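Long-range contact in CG5036 (Drosophila melanogaster, PDB 4IGU), which probably binds G-protein alpha subunits through its RGS domain, speeding their GTP hydrolysis and restraining GDP release: residues 70-78 and 101-112. Numbering follows the deposited sequence.
Sequences VEEKARLIY and NRNMIEPTTHTF
Ala74, Met104, Pro107 and Phe112 form the middle of a largely apolar helix-to-loop contact, in which one side of helix 67-81 packs against the end of helix 94-103 and the loop leading to helix 113-132. Alanine suits the helix here because its lone methyl lets the loop come close: Ala74 CB lies 3.8 Å from Phe112 CE2 at the ring's rim and also touches Pro107 CB. The Phe112 ring is sandwiched, with Ile77 CG2 over one face, 4.0 Å from the centroid in a CH-pi contact, and Thr111 CG2 over the opposite face. Met104 is bent at chi2 and chi3, which curls its CE back onto the helix backbone, 3.7 Å from Arg75 N. The rigid Pro107 ring lies against Glu71, whose OE2 and Met104 O are joined by a water that donates to both. At the other end, Tyr78 reaches Asn101 with CG anti to its backbone N (chi1 -168°), and its OH donates to Asn101 OD1 over 2.6 Å, ring and amide planes 50° apart. A phenylalanine in its place would probably leave Asn101 OD1 without this donor and the amide freer to turn. Phe112, the N-cap residue of helix 113-132, also touches Cys58 and Leu61 of helix 50-61, tying the contact into the all-helical RGS domain fold.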
loop_
_atom_site.group_PDB
_atom_site.type_symbol
_atom_site.label_atom_id
_atom_site.label_comp_id
_atom_site.label_asym_id
_atom_site.label_seq_id
_atom_site.Cartn_x
_atom_site.Cartn_y
_atom_site.Cartn_z
ATOM N N VAL A 70 -4.345 1.610 -19.922
ATOM C CA VAL A 70 -3.313 0.928 -19.153
ATOM C C VAL A 70 -2.014 1.719 -19.267
ATOM O O VAL A 70 -1.360 2.015 -18.261
ATOM C CB VAL A 70 -3.070 -0.508 -19.644
ATOM C CG1 VAL A 70 -1.920 -1.119 -18.866
ATOM C CG2 VAL A 70 -4.330 -1.371 -19.469
ATOM N N GLU A 71 -1.662 2.104 -20.489
ATOM C CA GLU A 71 -0.406 2.823 -20.710
ATOM C C GLU A 71 -0.433 4.201 -20.056
ATOM O O GLU A 71 0.528 4.601 -19.399
ATOM C CB GLU A 71 -0.112 2.963 -22.202
ATOM C CG GLU A 71 1.027 3.925 -22.464
ATOM C CD GLU A 71 1.647 3.759 -23.832
ATOM O OE1 GLU A 71 0.902 3.849 -24.826
ATOM O OE2 GLU A 71 2.884 3.560 -23.907
ATOM N N GLU A 72 -1.544 4.914 -20.229
ATOM C CA GLU A 72 -1.701 6.267 -19.677
ATOM C C GLU A 72 -1.566 6.263 -18.148
ATOM O O GLU A 72 -0.891 7.120 -17.560
ATOM C CB GLU A 72 -3.086 6.802 -20.066
ATOM C CG GLU A 72 -3.316 8.281 -19.807
ATOM C CD GLU A 72 -2.670 9.172 -20.860
ATOM O OE1 GLU A 72 -2.511 8.739 -22.023
ATOM O OE2 GLU A 72 -2.321 10.312 -20.512
ATOM N N LYS A 73 -2.229 5.307 -17.504
ATOM C CA LYS A 73 -2.186 5.203 -16.045
ATOM C C LYS A 73 -0.834 4.681 -15.564
ATOM O O LYS A 73 -0.333 5.106 -14.517
ATOM C CB LYS A 73 -3.312 4.298 -15.531
ATOM C CG LYS A 73 -4.707 4.895 -15.704
ATOM C CD LYS A 73 -5.823 3.835 -15.545
ATOM C CE LYS A 73 -7.212 4.516 -15.651
ATOM N NZ LYS A 73 -8.367 3.564 -15.488
ATOM N N ALA A 74 -0.262 3.737 -16.307
ATOM C CA ALA A 74 1.038 3.181 -15.930
ATOM C C ALA A 74 2.136 4.240 -15.957
ATOM O O ALA A 74 2.983 4.273 -15.060
ATOM C CB ALA A 74 1.416 1.996 -16.809
ATOM N N ARG A 75 2.148 5.079 -16.996
ATOM C CA ARG A 75 3.151 6.148 -17.087
ATOM C C ARG A 75 3.103 7.032 -15.856
ATOM O O ARG A 75 4.141 7.453 -15.356
ATOM C CB ARG A 75 2.956 7.032 -18.331
ATOM C CG ARG A 75 3.243 6.354 -19.666
ATOM C CD ARG A 75 3.592 7.394 -20.739
ATOM N NE ARG A 75 2.625 8.489 -20.790
ATOM C CZ ARG A 75 1.624 8.552 -21.663
ATOM N NH1 ARG A 75 0.785 9.579 -21.649
ATOM N NH2 ARG A 75 1.458 7.583 -22.557
ATOM N N LEU A 76 1.895 7.320 -15.370
ATOM C CA LEU A 76 1.726 8.186 -14.200
ATOM C C LEU A 76 2.213 7.526 -12.913
ATOM O O LEU A 76 2.892 8.155 -12.104
ATOM C CB LEU A 76 0.267 8.632 -14.059
ATOM C CG LEU A 76 -0.030 9.959 -14.736
ATOM C CD1 LEU A 76 -1.517 10.211 -14.778
ATOM C CD2 LEU A 76 0.685 11.079 -13.993
ATOM N N ILE A 77 1.854 6.263 -12.729
ATOM C CA ILE A 77 2.373 5.468 -11.629
ATOM C C ILE A 77 3.903 5.480 -11.634
ATOM O O ILE A 77 4.532 5.691 -10.588
ATOM C CB ILE A 77 1.865 4.013 -11.714
ATOM C CG1 ILE A 77 0.353 3.967 -11.458
ATOM C CG2 ILE A 77 2.587 3.137 -10.704
ATOM C CD1 ILE A 77 -0.301 2.640 -11.867
ATOM N N TYR A 78 4.521 5.262 -12.794
ATOM C CA TYR A 78 5.989 5.276 -12.819
ATOM C C TYR A 78 6.521 6.647 -12.417
ATOM O O TYR A 78 7.436 6.754 -11.587
ATOM C CB TYR A 78 6.525 4.892 -14.193
ATOM C CG TYR A 78 8.012 4.608 -14.223
ATOM C CD1 TYR A 78 8.937 5.644 -14.294
ATOM C CD2 TYR A 78 8.491 3.304 -14.200
ATOM C CE1 TYR A 78 10.296 5.397 -14.332
ATOM C CE2 TYR A 78 9.857 3.042 -14.247
ATOM C CZ TYR A 78 10.753 4.099 -14.309
ATOM O OH TYR A 78 12.118 3.866 -14.359
ATOM N N ASN A 101 11.124 -1.128 -16.135
ATOM C CA ASN A 101 11.504 -0.298 -17.287
ATOM C C ASN A 101 11.202 -0.988 -18.598
ATOM O O ASN A 101 10.628 -0.396 -19.517
ATOM C CB ASN A 101 12.999 0.061 -17.255
ATOM C CG ASN A 101 13.338 1.045 -16.165
ATOM O OD1 ASN A 101 12.453 1.566 -15.490
ATOM N ND2 ASN A 101 14.632 1.316 -15.987
ATOM N N ARG A 102 11.600 -2.250 -18.701
ATOM C CA ARG A 102 11.342 -2.978 -19.931
ATOM C C ARG A 102 9.840 -3.165 -20.130
ATOM O O ARG A 102 9.359 -3.079 -21.261
ATOM C CB ARG A 102 12.099 -4.325 -19.951
ATOM C CG ARG A 102 13.635 -4.153 -19.948
ATOM C CD ARG A 102 14.403 -5.463 -20.213
ATOM N NE ARG A 102 14.464 -6.346 -19.043
ATOM C CZ ARG A 102 15.452 -6.347 -18.146
ATOM N NH1 ARG A 102 15.425 -7.191 -17.116
ATOM N NH2 ARG A 102 16.469 -5.501 -18.277
ATOM N N ASN A 103 9.100 -3.421 -19.041
ATOM C CA ASN A 103 7.640 -3.628 -19.143
ATOM C C ASN A 103 6.894 -2.369 -19.545
ATOM O O ASN A 103 5.728 -2.432 -19.925
ATOM C CB ASN A 103 7.036 -4.133 -17.825
ATOM C CG ASN A 103 7.410 -5.572 -17.507
ATOM O OD1 ASN A 103 7.947 -6.277 -18.348
ATOM N ND2 ASN A 103 7.100 -6.015 -16.290
ATOM N N MET A 104 7.550 -1.219 -19.423
ATOM C CA MET A 104 6.892 0.053 -19.691
ATOM C C MET A 104 6.889 0.404 -21.160
ATOM O O MET A 104 6.281 1.406 -21.561
ATOM C CB MET A 104 7.526 1.187 -18.874
ATOM C CG MET A 104 7.006 1.246 -17.433
ATOM S SD MET A 104 5.220 1.565 -17.319
ATOM C CE MET A 104 5.051 3.157 -18.124
ATOM N N ILE A 105 7.563 -0.404 -21.977
ATOM C CA ILE A 105 7.558 -0.140 -23.412
ATOM C C ILE A 105 6.167 -0.402 -23.979
ATOM O O ILE A 105 5.680 0.347 -24.831
ATOM C CB ILE A 105 8.632 -0.968 -24.179
ATOM C CG1 ILE A 105 10.032 -0.652 -23.645
ATOM C CG2 ILE A 105 8.594 -0.658 -25.670
ATOM C CD1 ILE A 105 10.402 0.813 -23.755
ATOM N N GLU A 106 5.540 -1.485 -23.526
ATOM C CA GLU A 106 4.154 -1.765 -23.884
ATOM C C GLU A 106 3.438 -2.178 -22.611
ATOM O O GLU A 106 3.309 -3.364 -22.324
ATOM C CB GLU A 106 4.073 -2.882 -24.932
ATOM C CG GLU A 106 2.729 -2.963 -25.662
ATOM C CD GLU A 106 2.776 -3.884 -26.873
ATOM O OE1 GLU A 106 1.704 -4.380 -27.284
ATOM O OE2 GLU A 106 3.884 -4.108 -27.414
ATOM N N PRO A 107 2.984 -1.190 -21.825
ATOM C CA PRO A 107 2.450 -1.505 -20.498
ATOM C C PRO A 107 1.274 -2.477 -20.533
ATOM O O PRO A 107 0.429 -2.437 -21.442
ATOM C CB PRO A 107 2.012 -0.130 -19.965
ATOM C CG PRO A 107 2.901 0.831 -20.691
ATOM C CD PRO A 107 3.041 0.262 -22.069
ATOM N N THR A 108 1.256 -3.370 -19.551
ATOM C CA THR A 108 0.107 -4.221 -19.286
ATOM C C THR A 108 -0.312 -4.033 -17.815
ATOM O O THR A 108 0.364 -3.340 -17.047
ATOM C CB THR A 108 0.425 -5.712 -19.526
ATOM O OG1 THR A 108 1.303 -6.188 -18.497
ATOM C CG2 THR A 108 1.063 -5.946 -20.900
ATOM N N THR A 109 -1.416 -4.658 -17.414
ATOM C CA THR A 109 -1.877 -4.573 -16.032
ATOM C C THR A 109 -0.927 -5.257 -15.056
ATOM O O THR A 109 -1.069 -5.114 -13.841
ATOM C CB THR A 109 -3.262 -5.215 -15.860
ATOM O OG1 THR A 109 -3.263 -6.522 -16.467
ATOM C CG2 THR A 109 -4.331 -4.341 -16.500
ATOM N N HIS A 110 0.030 -6.012 -15.584
ATOM C CA HIS A 110 0.990 -6.707 -14.738
ATOM C C HIS A 110 2.387 -6.117 -14.827
ATOM O O HIS A 110 3.341 -6.712 -14.306
ATOM C CB HIS A 110 1.023 -8.204 -15.091
ATOM C CG HIS A 110 -0.243 -8.925 -14.753
ATOM N ND1 HIS A 110 -0.495 -9.436 -13.498
ATOM C CD2 HIS A 110 -1.329 -9.221 -15.506
ATOM C CE1 HIS A 110 -1.682 -10.019 -13.492
ATOM N NE2 HIS A 110 -2.210 -9.898 -14.696
ATOM N N THR A 111 2.506 -4.952 -15.465
ATOM C CA THR A 111 3.796 -4.257 -15.589
ATOM C C THR A 111 4.541 -4.107 -14.261
ATOM O O THR A 111 5.761 -4.328 -14.182
ATOM C CB THR A 111 3.599 -2.877 -16.270
ATOM O OG1 THR A 111 3.375 -3.091 -17.672
ATOM C CG2 THR A 111 4.813 -1.979 -16.097
ATOM N N PHE A 112 3.812 -3.758 -13.202
ATOM C CA PHE A 112 4.465 -3.499 -11.912
ATOM C C PHE A 112 4.445 -4.660 -10.919
ATOM O O PHE A 112 4.824 -4.474 -9.753
ATOM C CB PHE A 112 3.829 -2.277 -11.242
ATOM C CG PHE A 112 3.857 -1.041 -12.097
ATOM C CD1 PHE A 112 5.002 -0.268 -12.169
ATOM C CD2 PHE A 112 2.749 -0.666 -12.842
ATOM C CE1 PHE A 112 5.039 0.878 -12.961
ATOM C CE2 PHE A 112 2.781 0.480 -13.642
ATOM C CZ PHE A 112 3.921 1.242 -13.701
HETATM O O HOH W 1 4.718 3.504 -21.990
#